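Side-chain contacts in stage II sporulation E family protein (Thermanaerovibrio acidaminovorans, PDB 3RNR), which is of unproven function but is probably a PP2C-type protein serine/threonine phosphatase related to SpoIIE: residues 56-59 with 60-64; 78-81 with 82-85; 110-113 with 114-117. All blocks are in the same frame, centred on the assembly; numbering follows the deposited sequence.

Interaction 1. Residues 56-59 with 60-64; sequences AVHR and WASQG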
ATOM      1  N   ALA B  56      -3.709  17.778   0.989  1.00 26.82           N
ATOM      2  CA  ALA B  56      -5.018  17.127   1.010  1.00 32.30           C
ATOM      3  C   ALA B  56      -5.749  17.310   2.332  1.00 29.34           C
ATOM      4  O   ALA B  56      -6.945  17.596   2.354  1.00 34.56           O
ATOM      5  CB  ALA B  56      -4.893  15.637   0.683  1.00 30.08           C
ATOM      6  N   VAL B  57      -5.042  17.122   3.439  1.00 26.38           N
ATOM      7  CA  VAL B  57      -5.677  17.283   4.742  1.00 27.14           C
ATOM      8  C   VAL B  57      -6.030  18.756   4.991  1.00 35.72           C
ATOM      9  O   VAL B  57      -7.122  19.076   5.465  1.00 32.45           O
ATOM     10  CB  VAL B  57      -4.815  16.694   5.885  1.00 25.14           C
ATOM     11  CG1 VAL B  57      -5.407  17.046   7.243  1.00 25.28           C
ATOM     12  CG2 VAL B  57      -4.727  15.162   5.730  1.00 23.91           C
ATOM     13  N   HIS B  58      -5.106  19.646   4.647  1.00 29.28           N
ATOM     14  CA  HIS B  58      -5.310  21.083   4.833  1.00 36.09           C
ATOM     15  C   HIS B  58      -6.557  21.570   4.073  1.00 37.51           C
ATOM     16  O   HIS B  58      -7.380  22.326   4.603  1.00 40.82           O
ATOM     17  CB  HIS B  58      -4.059  21.830   4.353  1.00 35.08           C
ATOM     18  CG  HIS B  58      -4.008  23.274   4.750  1.00 38.81           C
ATOM     19  ND1 HIS B  58      -4.808  24.235   4.173  1.00 44.02           N
ATOM     20  CD2 HIS B  58      -3.217  23.927   5.639  1.00 32.41           C
ATOM     21  CE1 HIS B  58      -4.528  25.417   4.699  1.00 44.61           C
ATOM     22  NE2 HIS B  58      -3.563  25.256   5.590  1.00 41.54           N
ATOM     23  N   ARG B  59      -6.679  21.126   2.830  1.00 37.06           N
ATOM     24  CA  ARG B  59      -7.780  21.501   1.941  1.00 41.46           C
ATOM     25  C   ARG B  59      -9.115  21.003   2.509  1.00 44.40           C
ATOM     26  O   ARG B  59     -10.071  21.769   2.667  1.00 44.95           O
ATOM     27  CB  ARG B  59      -7.492  20.897   0.557  1.00 47.61           C
ATOM     28  CG  ARG B  59      -8.339  21.350  -0.625  1.00 51.85           C
ATOM     29  CD  ARG B  59      -7.630  20.999  -1.967  1.00 69.95           C
ATOM     30  NE  ARG B  59      -7.121  19.616  -2.029  1.00 77.41           N
ATOM     31  CZ  ARG B  59      -5.888  19.262  -2.413  1.00 71.15           C
ATOM     32  NH1 ARG B  59      -5.009  20.187  -2.781  1.00 73.02           N
ATOM     33  NH2 ARG B  59      -5.525  17.978  -2.432  1.00 49.31           N
ATOM     34  N   TRP B  60      -9.167  19.712   2.824  1.00 36.74           N
ATOM     35  CA  TRP B  60     -10.337  19.091   3.450  1.00 38.11           C
ATOM     36  C   TRP B  60     -10.725  19.726   4.806  1.00 42.15           C
ATOM     37  O   TRP B  60     -11.900  20.006   5.058  1.00 42.08           O
ATOM     38  CB  TRP B  60     -10.075  17.587   3.613  1.00 35.18           C
ATOM     39  CG  TRP B  60     -11.027  16.885   4.527  1.00 34.93           C
ATOM     40  CD1 TRP B  60     -12.307  16.496   4.240  1.00 42.65           C
ATOM     41  CD2 TRP B  60     -10.772  16.463   5.874  1.00 35.64           C
ATOM     42  NE1 TRP B  60     -12.864  15.866   5.328  1.00 44.49           N
ATOM     43  CE2 TRP B  60     -11.944  15.832   6.344  1.00 39.80           C
ATOM     44  CE3 TRP B  60      -9.666  16.555   6.728  1.00 30.46           C
ATOM     45  CZ2 TRP B  60     -12.045  15.305   7.632  1.00 35.99           C
ATOM     46  CZ3 TRP B  60      -9.767  16.033   7.999  1.00 28.13           C
ATOM     47  CH2 TRP B  60     -10.946  15.410   8.440  1.00 31.16           C
ATOM     48  N   ALA B  61      -9.743  19.943   5.675  1.00 34.43           N
ATOM     49  CA  ALA B  61      -9.990  20.551   6.981  1.00 33.75           C
ATOM     50  C   ALA B  61     -10.570  21.967   6.843  1.00 40.07           C
ATOM     51  O   ALA B  61     -11.515  22.338   7.539  1.00 38.18           O
ATOM     52  CB  ALA B  61      -8.702  20.576   7.806  1.00 32.74           C
ATOM     53  N   SER B  62     -10.002  22.750   5.934  1.00 39.59           N
ATOM     54  CA  SER B  62     -10.467  24.108   5.700  1.00 46.12           C
ATOM     55  C   SER B  62     -11.959  24.133   5.348  1.00 52.00           C
ATOM     56  O   SER B  62     -12.753  24.814   5.997  1.00 47.43           O
ATOM     57  CB  SER B  62      -9.649  24.762   4.586  1.00 46.27           C
ATOM     58  OG  SER B  62      -8.313  24.961   5.002  1.00 49.31           O
ATOM     59  N   GLN B  63     -12.332  23.379   4.323  1.00 46.73           N
ATOM     60  CA  GLN B  63     -13.724  23.290   3.918  1.00 47.47           C
ATOM     61  C   GLN B  63     -14.636  22.831   5.038  1.00 58.47           C
ATOM     62  O   GLN B  63     -15.799  23.217   5.093  1.00 71.75           O
ATOM     63  CB  GLN B  63     -13.870  22.340   2.746  1.00 46.75           C
ATOM     64  CG  GLN B  63     -13.253  22.853   1.496  1.00 44.58           C
ATOM     65  CD  GLN B  63     -13.555  21.960   0.326  1.00 57.88           C
ATOM     66  OE1 GLN B  63     -12.888  22.023  -0.707  1.00 61.35           O
ATOM     67  NE2 GLN B  63     -14.566  21.113   0.480  1.00 52.01           N
ATOM     68  N   GLY B  64     -14.117  21.989   5.921  1.00 50.03           N
ATOM     69  CA  GLY B  64     -14.892  21.537   7.058  1.00 48.27           C
ATOM     70  C   GLY B  64     -14.965  22.590   8.151  1.00 47.09           C
ATOM     71  O   GLY B  64     -15.589  22.366   9.184  1.00 51.66           O
TER

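Interaction 2. Residues 78-81 with 82-85; sequences AVNL and RDGT. With GOL (glycerol), chain K.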
ATOM      1  N   ALA B  78      11.156   5.292   0.860  1.00 24.45           N
ATOM      2  CA  ALA B  78      11.136   4.641  -0.441  1.00 26.45           C
ATOM      3  C   ALA B  78      12.549   4.222  -0.770  1.00 33.87           C
ATOM      4  O   ALA B  78      13.489   4.968  -0.510  1.00 27.62           O
ATOM      5  CB  ALA B  78      10.614   5.576  -1.493  1.00 25.27           C
ATOM      6  N   VAL B  79      12.696   3.026  -1.331  1.00 29.45           N
ATOM      7  CA  VAL B  79      14.001   2.552  -1.755  1.00 27.87           C
ATOM      8  C   VAL B  79      14.014   2.488  -3.271  1.00 34.34           C
ATOM      9  O   VAL B  79      13.133   1.889  -3.873  1.00 34.09           O
ATOM     10  CB  VAL B  79      14.295   1.158  -1.190  1.00 30.61           C
ATOM     11  CG1 VAL B  79      15.610   0.610  -1.764  1.00 34.99           C
ATOM     12  CG2 VAL B  79      14.334   1.210   0.336  1.00 27.53           C
ATOM     13  N   ASN B  80      15.007   3.114  -3.890  1.00 30.09           N
ATOM     14  CA  ASN B  80      15.103   3.061  -5.334  1.00 32.31           C
ATOM     15  C   ASN B  80      15.722   1.720  -5.692  1.00 31.79           C
ATOM     16  O   ASN B  80      16.854   1.422  -5.295  1.00 38.85           O
ATOM     17  CB  ASN B  80      15.960   4.216  -5.853  1.00 32.59           C
ATOM     18  CG  ASN B  80      16.031   4.252  -7.370  1.00 42.39           C
ATOM     19  OD1 ASN B  80      16.351   3.255  -8.013  1.00 41.40           O
ATOM     20  ND2 ASN B  80      15.705   5.395  -7.946  1.00 44.68           N
ATOM     21  N   LEU B  81      14.977   0.916  -6.442  1.00 32.74           N
ATOM     22  CA  LEU B  81      15.388  -0.454  -6.741  1.00 34.01           C
ATOM     23  C   LEU B  81      16.515  -0.510  -7.772  1.00 48.63           C
ATOM     24  O   LEU B  81      17.233  -1.508  -7.876  1.00 47.44           O
ATOM     25  CB  LEU B  81      14.192  -1.269  -7.237  1.00 33.73           C
ATOM     26  CG  LEU B  81      13.044  -1.412  -6.238  1.00 39.59           C
ATOM     27  CD1 LEU B  81      11.854  -2.140  -6.850  1.00 36.73           C
ATOM     28  CD2 LEU B  81      13.521  -2.114  -4.975  1.00 43.20           C
ATOM     29  N   ARG B  82      16.644   0.545  -8.563  1.00 39.63           N
ATOM     30  CA  ARG B  82      17.704   0.572  -9.561  1.00 45.27           C
ATOM     31  C   ARG B  82      19.085   0.776  -8.935  1.00 52.34           C
ATOM     32  O   ARG B  82      20.022   0.034  -9.232  1.00 47.41           O
ATOM     33  CB  ARG B  82      17.440   1.654 -10.607  1.00 48.88           C
ATOM     34  CG  ARG B  82      18.464   1.655 -11.735  1.00 71.54           C
ATOM     35  CD  ARG B  82      18.230   2.791 -12.711  1.00 88.70           C
ATOM     36  NE  ARG B  82      16.860   2.796 -13.214  1.00103.05           N
ATOM     37  CZ  ARG B  82      16.415   3.626 -14.151  1.00110.46           C
ATOM     38  NH1 ARG B  82      17.237   4.516 -14.696  1.00112.99           N
ATOM     39  NH2 ARG B  82      15.151   3.564 -14.548  1.00109.13           N
ATOM     40  N   ASP B  83      19.226   1.834  -8.138  1.00 45.17           N
ATOM     41  CA  ASP B  83      20.501   2.134  -7.469  1.00 42.05           C
ATOM     42  C   ASP B  83      20.654   1.763  -5.980  1.00 40.21           C
ATOM     43  O   ASP B  83      21.706   2.007  -5.383  1.00 37.70           O
ATOM     44  CB  ASP B  83      20.924   3.577  -7.727  1.00 43.47           C
ATOM     45  CG  ASP B  83      19.968   4.575  -7.136  1.00 50.46           C
ATOM     46  OD1 ASP B  83      19.167   4.182  -6.254  1.00 46.07           O
ATOM     47  OD2 ASP B  83      20.024   5.755  -7.555  1.00 52.83           O
ATOM     48  N   GLY B  84      19.600   1.214  -5.381  1.00 33.40           N
ATOM     49  CA  GLY B  84      19.623   0.823  -3.985  1.00 38.67           C
ATOM     50  C   GLY B  84      19.577   1.948  -2.953  1.00 40.57           C
ATOM     51  O   GLY B  84      19.871   1.716  -1.782  1.00 53.89           O
ATOM     52  N   THR B  85      19.193   3.156  -3.357  1.00 31.40           N
ATOM     53  CA  THR B  85      19.238   4.299  -2.434  1.00 30.66           C
ATOM     54  C   THR B  85      17.911   4.526  -1.712  1.00 30.44           C
ATOM     55  O   THR B  85      16.842   4.312  -2.270  1.00 30.70           O
ATOM     56  CB  THR B  85      19.632   5.603  -3.131  1.00 33.25           C
ATOM     57  OG1 THR B  85      18.733   5.843  -4.217  1.00 35.39           O
ATOM     58  CG2 THR B  85      21.077   5.522  -3.658  1.00 38.20           C
TER
HETATM   59  C1  GOL K 212      15.805   9.956  -6.219  1.00 82.62           C
HETATM   60  O1  GOL K 212      16.696  10.796  -5.521  1.00 94.49           O
HETATM   61  C2  GOL K 212      15.674   8.616  -5.499  1.00 66.38           C
HETATM   62  O2  GOL K 212      15.630   7.577  -6.449  1.00 58.99           O
HETATM   63  C3  GOL K 212      16.836   8.405  -4.534  1.00 50.39           C
HETATM   64  O3  GOL K 212      16.563   7.300  -3.695  1.00 41.80           O

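Interaction 3. Residues 110-113 with 114-117; sequences DHNV and SSEM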
ATOM      1  N   ASP B 110      11.489  13.287  16.222  1.00 26.12           N
ATOM      2  CA  ASP B 110      10.101  13.527  16.619  1.00 31.07           C
ATOM      3  C   ASP B 110       9.796  15.016  16.546  1.00 33.98           C
ATOM      4  O   ASP B 110      10.658  15.829  16.859  1.00 27.72           O
ATOM      5  CB  ASP B 110       9.898  13.132  18.085  1.00 34.43           C
ATOM      6  CG  ASP B 110       9.832  11.643  18.285  1.00 45.58           C
ATOM      7  OD1 ASP B 110       9.418  10.930  17.348  1.00 42.03           O
ATOM      8  OD2 ASP B 110      10.180  11.193  19.391  1.00 53.11           O
ATOM      9  N   HIS B 111       8.570  15.387  16.181  1.00 25.80           N
ATOM     10  CA  HIS B 111       8.183  16.772  16.390  1.00 24.07           C
ATOM     11  C   HIS B 111       7.280  16.873  17.605  1.00 26.53           C
ATOM     12  O   HIS B 111       6.078  16.648  17.520  1.00 24.01           O
ATOM     13  CB  HIS B 111       7.459  17.294  15.154  1.00 22.04           C
ATOM     14  CG  HIS B 111       8.269  17.137  13.901  1.00 27.24           C
ATOM     15  ND1 HIS B 111       7.916  16.270  12.896  1.00 25.55           N
ATOM     16  CD2 HIS B 111       9.448  17.692  13.534  1.00 32.92           C
ATOM     17  CE1 HIS B 111       8.832  16.316  11.938  1.00 29.45           C
ATOM     18  NE2 HIS B 111       9.772  17.166  12.304  1.00 30.50           N
ATOM     19  N   ASN B 112       7.850  17.354  18.699  1.00 24.21           N
ATOM     20  CA  ASN B 112       7.106  17.521  19.931  1.00 26.98           C
ATOM     21  C   ASN B 112       7.756  18.603  20.763  1.00 29.15           C
ATOM     22  O   ASN B 112       8.839  19.077  20.418  1.00 25.90           O
ATOM     23  CB  ASN B 112       6.880  16.205  20.696  1.00 23.69           C
ATOM     24  CG  ASN B 112       8.164  15.527  21.120  1.00 33.89           C
ATOM     25  OD1 ASN B 112       9.194  16.169  21.342  1.00 27.33           O
ATOM     26  ND2 ASN B 112       8.099  14.208  21.259  1.00 29.02           N
ATOM     27  N   VAL B 113       7.054  19.061  21.796  1.00 32.51           N
ATOM     28  CA  VAL B 113       7.546  20.167  22.609  1.00 27.52           C
ATOM     29  C   VAL B 113       8.937  19.905  23.145  1.00 25.77           C
ATOM     30  O   VAL B 113       9.795  20.777  23.113  1.00 26.37           O
ATOM     31  CB  VAL B 113       6.564  20.496  23.760  1.00 30.90           C
ATOM     32  CG1 VAL B 113       7.217  21.407  24.805  1.00 28.90           C
ATOM     33  CG2 VAL B 113       5.315  21.144  23.197  1.00 28.48           C
ATOM     34  N   SER B 114       9.187  18.701  23.639  1.00 22.47           N
ATOM     35  CA  SER B 114      10.543  18.407  24.117  1.00 19.66           C
ATOM     36  C   SER B 114      11.596  18.622  23.020  1.00 25.88           C
ATOM     37  O   SER B 114      12.627  19.262  23.244  1.00 26.13           O
ATOM     38  CB  SER B 114      10.641  16.963  24.634  1.00 23.97           C
ATOM     39  OG  SER B 114      11.872  16.808  25.322  1.00 27.08           O
ATOM     40  N   SER B 115      11.368  18.070  21.832  1.00 26.66           N
ATOM     41  CA  SER B 115      12.417  18.181  20.811  1.00 30.84           C
ATOM     42  C   SER B 115      12.509  19.633  20.329  1.00 28.09           C
ATOM     43  O   SER B 115      13.579  20.127  20.011  1.00 28.81           O
ATOM     44  CB  SER B 115      12.193  17.201  19.642  1.00 28.09           C
ATOM     45  OG  SER B 115      11.076  17.582  18.863  1.00 39.08           O
ATOM     46  N   GLU B 116      11.378  20.326  20.297  1.00 24.32           N
ATOM     47  CA  GLU B 116      11.392  21.741  19.934  1.00 27.20           C
ATOM     48  C   GLU B 116      12.285  22.575  20.877  1.00 28.05           C
ATOM     49  O   GLU B 116      13.095  23.390  20.419  1.00 31.27           O
ATOM     50  CB  GLU B 116       9.965  22.289  19.900  1.00 24.39           C
ATOM     51  CG  GLU B 116       9.853  23.646  19.232  1.00 33.68           C
ATOM     52  CD  GLU B 116       8.490  24.259  19.423  1.00 40.18           C
ATOM     53  OE1 GLU B 116       7.798  23.887  20.387  1.00 58.77           O
ATOM     54  OE2 GLU B 116       8.108  25.114  18.612  1.00 60.65           O
HETATM   55  N   MSE B 117      12.159  22.376  22.187  1.00 24.33           N
HETATM   56  CA  MSE B 117      13.030  23.104  23.123  1.00 22.92           C
HETATM   57  C   MSE B 117      14.500  22.730  22.911  1.00 25.83           C
HETATM   58  O   MSE B 117      15.377  23.589  22.928  1.00 29.60           O
HETATM   59  CB  MSE B 117      12.634  22.834  24.591  1.00 22.99           C
HETATM   60  CG  MSE B 117      11.196  23.153  24.920  1.00 25.91           C
HETATM   61 SE   MSE B 117      10.772  25.065  24.665  0.80 34.60          SE
HETATM   62  CE  MSE B 117      10.109  25.047  22.819  1.00 30.56           C
TER

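Interaction 1. Residues 56-59 with 60-64
A56 O receives W60 N at 3.1 Å, the first of four successive i to i+4 bonds from 56-59 to 60-63 in the last turns of helix 46-63, an outer helix of the PP2C alpha-beta-alpha sandwich. At V57 the next backbone bond is shorter, with A61 N 2.8 Å from V57 O. The same residue supplies the apolar contact of this turn: V57 CG1 lies 4.3 Å from W60 CE3, a loose approach, while V57 O sits at the indole edge, near the ring plane. W60 has CG turned away from its backbone N (chi1 166°), and its ring packs along helix 25-41, where R31 makes a cation-pi contact with it. H58 O carries two bonds from one residue: S62 N at 3.0 Å and the S62 hydroxyl OG at 2.8 Å reach it from opposite faces of the carbonyl plane. The hydroxyl can fold back because S62 chi1 of -67° sets OG beside its own backbone N. The H58 imidazole itself stands off from S62, and its NE2 makes a weak hydrogen bond to E140 O. R59 follows, its O taking Q63 N at 3.2 Å in an almost straight bond, N-H...O 178°.

Interaction 2. Residues 78-81 with 82-85
N80 and D83 face each other across the beta-hairpin turn that joins strands 72-80 and 85-91, their side chains crossing at about a right angle with amide and carboxylate planes 43° apart. The N80 amide is directed over the turn by chi1 of -177°, and its OD1 accepts two backbone N-H groups: R82 N at 2.8 Å in the carbonyl plane, though in a bent bond, and D83 N at 3.2 Å from above that plane. D83 answers from within the turn. Its OD1 comes 3.2 Å from N80 CB, and receives both T85 N and T85 OG1 from the same face of the carboxylate; the bond from T85 N makes an Asx turn. Two side-chain oxygens thus take four donors, which helps to hold the turn. The hairpin is closed by the straight bond from N80 N to T85 O, 2.7 Å, whereas G84 N to N80 O is weak. The R82 side chain, poorly ordered, leads away to a salt bridge with D9 and packs on L171 of the second subunit. A glycerol, probably from the crystallisation liquor, bridges the two limbs: N80 ND2 donates to its O2 at 2.6 Å, and its O3 donates to T85 OG1 at 2.7 Å.

Interaction 3. Residues 110-113 with 114-117
N112 and S115 form a capping box at the start of helix 113-119, with N112 at the N-cap. The evidence is the bond from S115 N to N112 OD1, 2.9 Å long, with an N-H...O angle of 162° and the donor almost in line with the side-chain C=O; in return, N112 N donates to S115 OG at 3.2 Å. Both side chains adopt the same first-torsion well. N112 chi1 is 61° and S115 chi1 is 70°, so each polar branch lies between its own backbone N and carbonyl carbon, where it can fold back onto the main chain of its partner. The S115 hydroxyl has a further task. While accepting from N112 N it donates to D110 O, 2.7 Å away, approaching from above that carbonyl plane, so that one OG ties the helix start to two points of the incoming loop. Behind the cap, regular helical bonding begins: E116 N reaches N112 O at 2.8 Å and M117 N reaches V113 O at 3.0 Å. On the flank, V113 CG1 stands 4.3 Å from CG of M117, a selenomethionine whose chain is bent at chi2 and chi3; this CG also lies 3.3 Å from V113 O. S114 turns its hydroxyl away from this contact, OG pairing with V125 N. Both the loop and the first helical residues are tied into the fold. D110 makes a salt bridge to R106 at the end of strand 103-106, H111 ND1 bonds to G92 N just after strand 85-91, and backbone bonds from H111, V113 and S114 to T134, M132 and G130 join the loop and the helix start to the long connection that leads on to strand 146-153.

In the fold
All three interactions are local contacts within one PP2C-family fold, their centres about 17 to 21 Å from the centre of the chain, and none touches another. Interactions 1 and 2 are partly buried, whereas interaction 3 is a surface contact. Interaction 1 lies near the end of helix 46-63, interaction 3 starts helix 113-119, and interaction 2 reverses strand 72-80 into strand 85-91; helix 46-63 and strand 72-80 are consecutive elements. Their chemistry follows their place: in the last turns of the helix, backbone i to i+4 bonds dominate, with one serine hydroxyl added; at the helix start and the hairpin, asparagine oxygens take main-chain N-H groups. Interactions 2 and 3 sit on opposite sides of the centre, and of the three only 78-85 meets the second subunit.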